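Local coordinates for periplasmic binding protein (PDB 4RY8) that binds 5-methylthioribose between two lobes and probably delivers this sugar to a membrane transporter as its periplasmic receptor, at residues 24-29 against 203-208; 123-128 against 228-233; 30-35 against 254-259. All coordinates share one frame; numbering follows the deposited sequence. Where two conformers were deposited one is given.

Overall arrangement
The protein has two alpha/beta lobes, one on a six-stranded parallel sheet, the other on a six-stranded mixed sheet, with the sugar in the cleft between them. Contact 1 spans the cleft. Contact 2 lies inside the mixed-sheet lobe. Contact 3, in the parallel-sheet lobe, pairs helix 255-270 with helix 28-44, which contact 1 shares. The segments come in the order 24-29, 30-35, 123-128, 203-208, 228-233 and 254-259, so the chain goes from the first lobe to the second and returns. Contact 1 is centred about 13 Å from contact 2 and 12 Å from contact 3; contacts 2 and 3, about 18 Å apart between centres, do not touch. Each supplies at least one residue to the pocket.

Contact 1. Residues 24-29 against 203-208; sequences VGEGSF and AMWDEF. With SR1 (5-S-methyl-5-thio-alpha-D-ribofuranose), chain G.
The indole of Trp-205 is met at its edge by Glu-26, whose CG lies 3.6 Å from CH2. The Glu-26 carboxylate stands 86° to the ring plane. On one indole face sits the sugar, with SR1 C5 offset toward the rim. The opposite face rests on Glu-207, whose CB lies over the ring centre. Trp-205 CG is anti to the backbone N (chi1 172°), which places the indole between Glu-207 and the ligand. Phe-29 turns one face of its ring to the sugar from the other lobe, with CZ 3.5 Å from SR1 C2.

The polar links between the segments run through water. Water 1 lies in the indole plane. It accepts from Trp-205 NE1 at 2.9 Å and donates to Glu-26 O at 2.8 Å. Water 2 donates to both Glu-26 OE1 and Glu-207 OE1, which stand 5.0 Å apart, probably easing the meeting of two acidic groups. Water 3 accepts from Phe-29 N and lies within 2.7 Å of Asp-206 OD1 and Glu-207 OE2, perhaps not bonding both at once. The other oxygen of each glutamate has protein partners: Glu-26 OE2 accepts from Gly-178 N and Thr-180 OG1, and Glu-207 OE2 pairs with Lys-210. Glu-207 OE2 lies 3.4 Å from Gly-27 CA, where a side chain would collide with it.

The two segments belong to opposite lobes, as in a closed periplasmic binding protein. Aromatic faces from both lobes hold the carbon skeleton of the sugar. Water bridges, with no direct salt bridge between the segments, are consistent with a cleft that can reopen.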
loop_
_atom_site.group_PDB
_atom_site.type_symbol
_atom_site.label_atom_id
_atom_site.label_comp_id
_atom_site.label_asym_id
_atom_site.label_seq_id
_atom_site.Cartn_x
_atom_site.Cartn_y
_atom_site.Cartn_z
ATOM N N VAL C 24 -14.612 -21.898 3.700
ATOM C CA VAL C 24 -13.369 -22.645 3.735
ATOM C C VAL C 24 -12.901 -22.709 5.183
ATOM O O VAL C 24 -13.012 -21.733 5.900
ATOM C CB VAL C 24 -12.308 -21.931 2.847
ATOM C CG1 VAL C 24 -10.882 -22.370 3.176
ATOM C CG2 VAL C 24 -12.620 -22.174 1.379
ATOM N N GLY C 25 -12.405 -23.858 5.606
ATOM C CA GLY C 25 -11.924 -24.008 6.976
ATOM C C GLY C 25 -10.560 -24.660 7.138
ATOM O O GLY C 25 -10.122 -24.839 8.268
ATOM N N GLU C 26 -9.866 -24.986 6.042
ATOM C CA GLU C 26 -8.604 -25.723 6.121
ATOM C C GLU C 26 -7.400 -24.876 6.570
ATOM O O GLU C 26 -7.237 -23.763 6.163
ATOM C CB GLU C 26 -8.284 -26.433 4.798
ATOM C CG GLU C 26 -7.868 -25.560 3.634
ATOM C CD GLU C 26 -7.406 -26.392 2.440
ATOM O OE1 GLU C 26 -6.452 -27.202 2.583
ATOM O OE2 GLU C 26 -7.992 -26.235 1.370
ATOM N N GLY C 27 -6.552 -25.438 7.410
ATOM C CA GLY C 27 -5.292 -24.784 7.776
ATOM C C GLY C 27 -5.404 -23.903 9.012
ATOM O O GLY C 27 -6.507 -23.446 9.369
ATOM N N SER C 28 -4.252 -23.664 9.650
ATOM C CA SER C 28 -4.187 -22.925 10.913
ATOM C C SER C 28 -4.712 -21.460 10.884
ATOM O O SER C 28 -5.362 -21.019 11.832
ATOM C CB SER C 28 -2.752 -23.005 11.514
ATOM O OG SER C 28 -2.664 -22.122 12.627
ATOM N N PHE C 29 -4.453 -20.697 9.838
ATOM C CA PHE C 29 -5.088 -19.375 9.713
ATOM C C PHE C 29 -6.575 -19.428 10.039
ATOM O O PHE C 29 -7.065 -18.680 10.869
ATOM C CB PHE C 29 -4.896 -18.758 8.315
ATOM C CG PHE C 29 -5.659 -17.463 8.126
ATOM C CD1 PHE C 29 -7.031 -17.457 7.828
ATOM C CD2 PHE C 29 -5.025 -16.263 8.294
ATOM C CE1 PHE C 29 -7.738 -16.266 7.704
ATOM C CE2 PHE C 29 -5.706 -15.079 8.180
ATOM C CZ PHE C 29 -7.064 -15.071 7.874
ATOM N N ALA C 203 3.591 -16.644 -2.822
ATOM C CA ALA C 203 2.460 -17.500 -2.470
ATOM C C ALA C 203 1.497 -16.705 -1.636
ATOM O O ALA C 203 1.816 -16.256 -0.527
ATOM C CB ALA C 203 2.929 -18.710 -1.700
ATOM N N MET C 204 0.291 -16.558 -2.143
ATOM C CA MET C 204 -0.675 -15.595 -1.591
ATOM C C MET C 204 -1.599 -16.160 -0.456
ATOM O O MET C 204 -2.543 -15.524 -0.074
ATOM C CB MET C 204 -1.458 -14.991 -2.776
ATOM C CG MET C 204 -0.654 -14.011 -3.687
ATOM S SD MET C 204 0.271 -12.722 -2.723
ATOM C CE MET C 204 0.609 -11.552 -4.029
ATOM N N TRP C 205 -1.314 -17.350 0.057
ATOM C CA TRP C 205 -1.969 -17.894 1.288
ATOM C C TRP C 205 -0.930 -18.753 2.012
ATOM O O TRP C 205 -0.178 -19.421 1.321
ATOM C CB TRP C 205 -3.218 -18.709 0.837
ATOM C CG TRP C 205 -3.937 -19.506 1.887
ATOM C CD1 TRP C 205 -4.000 -19.265 3.234
ATOM C CD2 TRP C 205 -4.732 -20.642 1.656
ATOM N NE1 TRP C 205 -4.772 -20.201 3.852
ATOM C CE2 TRP C 205 -5.238 -21.068 2.901
ATOM C CE3 TRP C 205 -5.060 -21.364 0.509
ATOM C CZ2 TRP C 205 -6.051 -22.191 3.026
ATOM C CZ3 TRP C 205 -5.851 -22.465 0.633
ATOM C CH2 TRP C 205 -6.359 -22.868 1.857
ATOM N N ASP C 206 -0.811 -18.747 3.368
ATOM C CA ASP C 206 0.227 -19.544 3.981
ATOM C C ASP C 206 0.154 -21.049 3.695
ATOM O O ASP C 206 1.179 -21.716 3.725
ATOM C CB ASP C 206 0.455 -19.265 5.526
ATOM C CG ASP C 206 -0.769 -19.576 6.400
ATOM O OD1 ASP C 206 -1.852 -19.928 5.896
ATOM O OD2 ASP C 206 -0.641 -19.484 7.665
ATOM N N GLU C 207 -1.018 -21.596 3.387
ATOM C CA GLU C 207 -1.129 -23.014 3.000
ATOM C C GLU C 207 -0.444 -23.325 1.647
ATOM O O GLU C 207 0.173 -24.395 1.477
ATOM C CB GLU C 207 -2.593 -23.465 2.999
ATOM C CG GLU C 207 -3.218 -23.490 4.381
ATOM C CD GLU C 207 -2.526 -24.447 5.331
ATOM O OE1 GLU C 207 -2.315 -25.637 4.988
ATOM O OE2 GLU C 207 -2.200 -24.021 6.450
ATOM N N PHE C 208 -0.493 -22.383 0.729
ATOM C CA PHE C 208 0.237 -22.507 -0.533
ATOM C C PHE C 208 1.749 -22.446 -0.208
ATOM O O PHE C 208 2.546 -23.255 -0.668
ATOM C CB PHE C 208 -0.061 -21.335 -1.464
ATOM C CG PHE C 208 -1.446 -21.312 -2.100
ATOM C CD1 PHE C 208 -2.123 -22.464 -2.523
ATOM C CD2 PHE C 208 -1.994 -20.086 -2.409
ATOM C CE1 PHE C 208 -3.363 -22.341 -3.120
ATOM C CE2 PHE C 208 -3.222 -19.969 -3.024
ATOM C CZ PHE C 208 -3.893 -21.100 -3.390
HETATM C CS SR1 G . -8.623 -19.472 0.137
HETATM S S SR1 G . -8.634 -17.743 0.552
HETATM C C5 SR1 G . -7.249 -17.861 1.711
HETATM C C4 SR1 G . -6.926 -16.503 2.329
HETATM O O4 SR1 G . -8.091 -16.070 2.952
HETATM C C1 SR1 G . -7.815 -15.474 4.235
HETATM O O1 SR1 G . -8.187 -14.140 4.159
HETATM C C2 SR1 G . -6.330 -15.594 4.540
HETATM O O2 SR1 G . -5.557 -14.365 4.598
HETATM C C3 SR1 G . -5.861 -16.500 3.419
HETATM O O3 SR1 G . -4.613 -16.055 2.904
HETATM O O HOH W 1 -5.632 -21.449 6.343
HETATM O O HOH W 2 -3.478 -27.413 3.495
HETATM O O HOH W 3 -3.041 -21.649 7.551
#

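Contact 2. Residues 123-128 against 228-233. With SR1 (5-S-methyl-5-thio-alpha-D-ribofuranose), chain G.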
loop_
_atom_site.group_PDB
_atom_site.type_symbol
_atom_site.label_atom_id
_atom_site.label_comp_id
_atom_site.label_asym_id
_atom_site.label_seq_id
_atom_site.Cartn_x
_atom_site.Cartn_y
_atom_site.Cartn_z
ATOM N N TYR C 123 0.553 -5.603 -2.310
ATOM C CA TYR C 123 1.557 -4.632 -2.607
ATOM C C TYR C 123 2.767 -4.841 -1.684
ATOM O O TYR C 123 3.895 -4.908 -2.130
ATOM C CB TYR C 123 1.043 -3.203 -2.386
ATOM C CG TYR C 123 2.151 -2.248 -2.694
ATOM C CD1 TYR C 123 2.649 -2.184 -3.984
ATOM C CD2 TYR C 123 2.830 -1.525 -1.685
ATOM C CE1 TYR C 123 3.713 -1.379 -4.295
ATOM C CE2 TYR C 123 3.903 -0.695 -2.005
ATOM C CZ TYR C 123 4.334 -0.634 -3.333
ATOM O OH TYR C 123 5.407 0.142 -3.746
ATOM N N LEU C 124 2.529 -5.002 -0.403
ATOM C CA LEU C 124 3.695 -5.093 0.493
ATOM C C LEU C 124 4.527 -6.325 0.208
ATOM O O LEU C 124 5.762 -6.246 0.140
ATOM C CB LEU C 124 3.289 -5.077 1.953
ATOM C CG LEU C 124 2.735 -3.801 2.576
ATOM C CD1 LEU C 124 2.319 -4.121 4.007
ATOM C CD2 LEU C 124 3.706 -2.626 2.533
ATOM N N ILE C 125 3.882 -7.472 0.024
ATOM C CA ILE C 125 4.678 -8.694 -0.149
ATOM C C ILE C 125 5.304 -8.700 -1.522
ATOM O O ILE C 125 6.458 -9.126 -1.651
ATOM C CB ILE C 125 3.915 -10.014 0.179
ATOM C CG1 ILE C 125 4.891 -11.177 0.260
ATOM C CG2 ILE C 125 2.831 -10.286 -0.920
ATOM C CD1 ILE C 125 5.856 -11.213 1.437
ATOM N N SER C 126 4.550 -8.300 -2.566
ATOM C CA SER C 126 5.123 -8.299 -3.918
ATOM C C SER C 126 6.328 -7.328 -4.076
ATOM O O SER C 126 7.340 -7.704 -4.680
ATOM C CB SER C 126 4.029 -8.080 -5.054
ATOM O OG SER C 126 2.887 -8.868 -4.827
ATOM N N LYS C 127 6.221 -6.113 -3.537
ATOM C CA LYS C 127 7.338 -5.148 -3.478
ATOM C C LYS C 127 8.534 -5.678 -2.681
ATOM O O LYS C 127 9.660 -5.414 -3.065
ATOM C CB LYS C 127 6.941 -3.821 -2.830
ATOM C CG LYS C 127 8.177 -3.045 -2.339
ATOM C CD LYS C 127 7.865 -1.721 -1.711
ATOM C CE LYS C 127 7.567 -1.824 -0.251
ATOM N NZ LYS C 127 6.945 -0.573 0.250
ATOM N N GLN C 128 8.282 -6.429 -1.607
ATOM C CA GLN C 128 9.386 -6.962 -0.769
ATOM C C GLN C 128 10.221 -7.934 -1.625
ATOM O O GLN C 128 11.433 -7.899 -1.625
ATOM C CB GLN C 128 8.812 -7.687 0.427
ATOM C CG GLN C 128 9.835 -8.205 1.410
ATOM C CD GLN C 128 10.365 -7.096 2.236
ATOM O OE1 GLN C 128 10.051 -5.929 1.981
ATOM N NE2 GLN C 128 11.144 -7.436 3.251
ATOM N N TYR C 228 8.217 -15.831 -0.462
ATOM C CA TYR C 228 7.458 -14.699 0.064
ATOM C C TYR C 228 6.007 -15.169 0.138
ATOM O O TYR C 228 5.492 -15.736 -0.834
ATOM C CB TYR C 228 7.602 -13.466 -0.871
ATOM C CG TYR C 228 9.071 -13.033 -0.968
ATOM C CD1 TYR C 228 9.979 -13.741 -1.767
ATOM C CD2 TYR C 228 9.573 -11.979 -0.214
ATOM C CE1 TYR C 228 11.316 -13.388 -1.837
ATOM C CE2 TYR C 228 10.918 -11.639 -0.283
ATOM C CZ TYR C 228 11.774 -12.344 -1.075
ATOM O OH TYR C 228 13.086 -12.027 -1.148
ATOM N N SER C 229 5.355 -14.953 1.282
ATOM C CA SER C 229 3.966 -15.366 1.450
ATOM C C SER C 229 3.089 -14.304 2.119
ATOM O O SER C 229 3.505 -13.190 2.416
ATOM C CB SER C 229 3.922 -16.644 2.265
ATOM O OG SER C 229 4.339 -16.302 3.601
ATOM N N VAL C 230 1.846 -14.682 2.306
ATOM C CA VAL C 230 0.937 -13.985 3.124
ATOM C C VAL C 230 0.554 -14.904 4.287
ATOM O O VAL C 230 0.573 -16.143 4.156
ATOM C CB VAL C 230 -0.300 -13.619 2.266
ATOM C CG1 VAL C 230 -1.348 -12.898 3.040
ATOM C CG2 VAL C 230 0.126 -12.751 1.126
ATOM N N ASP C 231 0.088 -14.278 5.365
ATOM C CA ASP C 231 -0.430 -14.926 6.567
ATOM C C ASP C 231 0.717 -15.295 7.498
ATOM O O ASP C 231 1.838 -15.504 7.077
ATOM C CB ASP C 231 -1.341 -16.151 6.347
ATOM C CG ASP C 231 -2.502 -15.852 5.417
ATOM O OD1 ASP C 231 -3.133 -14.794 5.595
ATOM O OD2 ASP C 231 -2.773 -16.673 4.494
ATOM N N VAL C 232 0.397 -15.308 8.778
ATOM C CA VAL C 232 1.357 -15.748 9.790
ATOM C C VAL C 232 0.580 -16.543 10.852
ATOM O O VAL C 232 -0.580 -16.209 11.214
ATOM C CB VAL C 232 2.164 -14.554 10.324
ATOM C CG1 VAL C 232 1.248 -13.556 11.019
ATOM C CG2 VAL C 232 3.315 -15.015 11.220
ATOM N N THR C 233 1.193 -17.642 11.277
ATOM C CA THR C 233 0.698 -18.462 12.385
ATOM C C THR C 233 1.939 -18.987 13.109
ATOM O O THR C 233 3.063 -18.782 12.645
ATOM C CB THR C 233 -0.128 -19.676 11.922
ATOM O OG1 THR C 233 0.723 -20.581 11.213
ATOM C CG2 THR C 233 -1.298 -19.273 11.022
HETATM C CS SR1 G . -8.623 -19.472 0.137
HETATM S S SR1 G . -8.634 -17.743 0.552
HETATM C C5 SR1 G . -7.249 -17.861 1.711
HETATM C C4 SR1 G . -6.926 -16.503 2.329
HETATM O O4 SR1 G . -8.091 -16.070 2.952
HETATM C C1 SR1 G . -7.815 -15.474 4.235
HETATM O O1 SR1 G . -8.187 -14.140 4.159
HETATM C C2 SR1 G . -6.330 -15.594 4.540
HETATM O O2 SR1 G . -5.557 -14.365 4.598
HETATM C C3 SR1 G . -5.861 -16.500 3.419
HETATM O O3 SR1 G . -4.613 -16.055 2.904
#
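Ile-125 reaches from helix 118-132 onto strand 226-230 and meets Tyr-228. Ile-125 CD1 lies 3.7 Å from Tyr-228 CB and also comes to the ring edge at CD2. The two side chains cross at a slant. With CG1 anti to the backbone N (chi1 -168°), the long branch of Ile-125 runs to the strand backbone. There Ile-125 CD1 comes within 3.2 Å of Ser-229 O. The short branch of Ile-125 goes to Val-230, with a looser CG2 to CG2 approach of 4.2 Å. Gln-128, one turn further along the helix, crosses Tyr-228 at about a right angle. Gln-128 CG lies 4.0 Å from Tyr-228 CE2 at the ring edge, and the amide is turned 70° from the ring plane. The Tyr-228 hydroxyl is held beyond the contact by Asp-132.

Helix and strand run antiparallel, 174° between directions, with axes 8.4 Å apart. This is the packing of a helix on a central strand of an alpha/beta sandwich, the plan of each lobe in this family. The pocket lies at the C-terminal end of the strand. Here Asp-231 grips two sugar hydroxyls: SR1 O2 donates to OD1 at 2.7 Å and SR1 O3 to OD2 at 2.5 Å. OD2 also accepts from Asp-206 N. With an alanine here, both hydroxyls and that backbone N-H lose this acceptor, which would probably leave that side of the sugar less firmly held.

On another side of the helix, Tyr-123 OH bonds to Asp-117 OD1 of the second subunit, and Lys-127 NZ forms a salt bridge with Asp-117 OD2 of that subunit.

Contact 3. Residues 30-35 against 254-259; sequences FERYLA and DSYAVG. With SR1 (5-S-methyl-5-thio-alpha-D-ribofuranose), chain G.
Tyr-33 lays one face of its ring over Gly-259. The CA of Gly-259 stands 3.8 Å from the centroid of the Tyr-33 ring and 9° off the normal, a CH-pi contact. A chi1 of 172° turns the ring away from its own backbone N and over the glycine. Tyr-33 CE2 also meets Val-258 CG1 at 3.8 Å, an apolar contact.

Backbones come close as well. Gly-259 CA points a C-H at Tyr-33 O, 3.5 Å away. Tyr-33 CA does the same to Ser-255 O at 3.3 Å, and Tyr-256 CA to Arg-32 O at 3.4 Å. The helix axes approach to 6.7 Å and cross at -42°. A side chain on Gly-259 would strike Tyr-33 O, so its absence allows this closeness. Further along, Ala-35 CB packs on Tyr-256 CE1 at 3.9 Å.

A second shell holds these groups in place. Ser-255 OG bonds to Phe-29 O and so ties the start of helix 255-270 to helix 28-44. Tyr-256 OH bonds to Ser-39 further along helix 28-44. Asp-254 OD1 caps the second helix through a weak bond from Tyr-256 N. The ring of Tyr-33 meets that of Phe-102, a pocket residue.

Helix 28-44 lies against the parallel sheet, where Leu-34 packs on strand 17-22. From the same helix, Phe-30 reaches the ligand, with Phe-30 CZ 3.6 Å from SR1 O4. Helix 255-270 follows strand 247-252 of the mixed sheet, so it begins just after the chain leaves the other lobe.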
loop_
_atom_site.group_PDB
_atom_site.type_symbol
_atom_site.label_atom_id
_atom_site.label_comp_id
_atom_site.label_asym_id
_atom_site.label_seq_id
_atom_site.Cartn_x
_atom_site.Cartn_y
_atom_site.Cartn_z
ATOM N N PHE C 30 -7.276 -20.341 9.394
ATOM C CA PHE C 30 -8.713 -20.410 9.497
ATOM C C PHE C 30 -9.117 -21.012 10.844
ATOM O O PHE C 30 -10.112 -20.594 11.432
ATOM C CB PHE C 30 -9.278 -21.198 8.317
ATOM C CG PHE C 30 -9.338 -20.402 7.043
ATOM C CD1 PHE C 30 -10.194 -19.313 6.949
ATOM C CD2 PHE C 30 -8.583 -20.748 5.935
ATOM C CE1 PHE C 30 -10.262 -18.550 5.778
ATOM C CE2 PHE C 30 -8.647 -20.009 4.772
ATOM C CZ PHE C 30 -9.498 -18.911 4.684
ATOM N N GLU C 31 -8.317 -21.934 11.375
ATOM C CA GLU C 31 -8.627 -22.521 12.691
ATOM C C GLU C 31 -8.480 -21.478 13.777
ATOM O O GLU C 31 -9.221 -21.459 14.750
ATOM C CB GLU C 31 -7.722 -23.726 12.994
ATOM C CG GLU C 31 -7.837 -24.867 11.977
ATOM C CD GLU C 31 -6.683 -25.870 12.044
ATOM O OE1 GLU C 31 -5.962 -25.904 13.054
ATOM O OE2 GLU C 31 -6.509 -26.645 11.092
ATOM N N ARG C 32 -7.527 -20.586 13.597
ATOM C CA ARG C 32 -7.244 -19.569 14.605
ATOM C C ARG C 32 -8.319 -18.486 14.590
ATOM O O ARG C 32 -8.716 -17.972 15.627
ATOM C CB ARG C 32 -5.843 -18.996 14.398
ATOM C CG ARG C 32 -4.739 -19.973 14.793
ATOM C CD ARG C 32 -4.617 -20.099 16.312
ATOM N NE ARG C 32 -5.442 -21.180 16.852
ATOM C CZ ARG C 32 -5.893 -21.231 18.101
ATOM N NH1 ARG C 32 -6.634 -22.259 18.487
ATOM N NH2 ARG C 32 -5.612 -20.254 18.961
ATOM N N TYR C 33 -8.818 -18.172 13.417
ATOM C CA TYR C 33 -9.934 -17.216 13.253
ATOM C C TYR C 33 -11.145 -17.743 13.985
ATOM O O TYR C 33 -11.787 -17.017 14.764
ATOM C CB TYR C 33 -10.210 -17.096 11.773
ATOM C CG TYR C 33 -11.429 -16.315 11.347
ATOM C CD1 TYR C 33 -12.711 -16.797 11.558
ATOM C CD2 TYR C 33 -11.292 -15.078 10.708
ATOM C CE1 TYR C 33 -13.826 -16.093 11.113
ATOM C CE2 TYR C 33 -12.410 -14.352 10.301
ATOM C CZ TYR C 33 -13.675 -14.871 10.496
ATOM O OH TYR C 33 -14.789 -14.158 10.063
ATOM N N LEU C 34 -11.439 -19.025 13.746
ATOM C CA LEU C 34 -12.542 -19.715 14.434
ATOM C C LEU C 34 -12.365 -19.708 15.954
ATOM O O LEU C 34 -13.304 -19.377 16.669
ATOM C CB LEU C 34 -12.723 -21.142 13.900
ATOM C CG LEU C 34 -13.911 -21.895 14.500
ATOM C CD1 LEU C 34 -15.187 -21.233 14.018
ATOM C CD2 LEU C 34 -13.871 -23.386 14.183
ATOM N N ALA C 35 -11.167 -20.027 16.446
ATOM C CA ALA C 35 -10.915 -19.940 17.875
ATOM C C ALA C 35 -11.208 -18.522 18.393
ATOM O O ALA C 35 -11.875 -18.379 19.412
ATOM C CB ALA C 35 -9.487 -20.343 18.221
ATOM N N ASP C 254 -3.045 -11.000 12.834
ATOM C CA ASP C 254 -3.431 -12.033 13.794
ATOM C C ASP C 254 -4.863 -12.515 13.486
ATOM O O ASP C 254 -5.797 -11.837 13.868
ATOM C CB ASP C 254 -3.377 -11.459 15.213
ATOM C CG ASP C 254 -3.662 -12.499 16.274
ATOM O OD1 ASP C 254 -3.926 -13.666 15.931
ATOM O OD2 ASP C 254 -3.607 -12.131 17.461
ATOM N N SER C 255 -5.022 -13.699 12.860
ATOM C CA SER C 255 -6.362 -14.176 12.399
ATOM C C SER C 255 -7.332 -14.363 13.564
ATOM O O SER C 255 -8.534 -14.194 13.401
ATOM C CB SER C 255 -6.254 -15.478 11.597
ATOM O OG SER C 255 -5.588 -16.500 12.327
ATOM N N TYR C 256 -6.792 -14.679 14.733
ATOM C CA TYR C 256 -7.553 -14.796 15.982
ATOM C C TYR C 256 -8.295 -13.501 16.302
ATOM O O TYR C 256 -9.460 -13.521 16.643
ATOM C CB TYR C 256 -6.570 -15.154 17.145
ATOM C CG TYR C 256 -7.189 -15.516 18.507
ATOM C CD1 TYR C 256 -7.616 -16.815 18.791
ATOM C CD2 TYR C 256 -7.317 -14.554 19.516
ATOM C CE1 TYR C 256 -8.177 -17.134 20.031
ATOM C CE2 TYR C 256 -7.871 -14.869 20.754
ATOM C CZ TYR C 256 -8.303 -16.154 21.005
ATOM O OH TYR C 256 -8.845 -16.450 22.238
ATOM N N ALA C 257 -7.592 -12.378 16.211
ATOM C CA ALA C 257 -8.171 -11.048 16.380
ATOM C C ALA C 257 -9.110 -10.707 15.209
ATOM O O ALA C 257 -10.060 -9.966 15.364
ATOM C CB ALA C 257 -7.074 -10.015 16.431
ATOM N N VAL C 258 -8.831 -11.210 14.025
ATOM C CA VAL C 258 -9.756 -10.941 12.924
ATOM C C VAL C 258 -11.070 -11.640 13.270
ATOM O O VAL C 258 -12.157 -11.097 13.050
ATOM C CB VAL C 258 -9.219 -11.393 11.566
ATOM C CG1 VAL C 258 -10.299 -11.254 10.494
ATOM C CG2 VAL C 258 -7.991 -10.585 11.191
ATOM N N GLY C 259 -10.974 -12.846 13.814
ATOM C CA GLY C 259 -12.152 -13.616 14.167
ATOM C C GLY C 259 -12.944 -13.020 15.313
ATOM O O GLY C 259 -14.153 -12.978 15.248
HETATM C CS SR1 G . -8.623 -19.472 0.137
HETATM S S SR1 G . -8.634 -17.743 0.552
HETATM C C5 SR1 G . -7.249 -17.861 1.711
HETATM C C4 SR1 G . -6.926 -16.503 2.329
HETATM O O4 SR1 G . -8.091 -16.070 2.952
HETATM C C1 SR1 G . -7.815 -15.474 4.235
HETATM O O1 SR1 G . -8.187 -14.140 4.159
HETATM C C2 SR1 G . -6.330 -15.594 4.540
HETATM O O2 SR1 G . -5.557 -14.365 4.598
HETATM C C3 SR1 G . -5.861 -16.500 3.419
HETATM O O3 SR1 G . -4.613 -16.055 2.904
#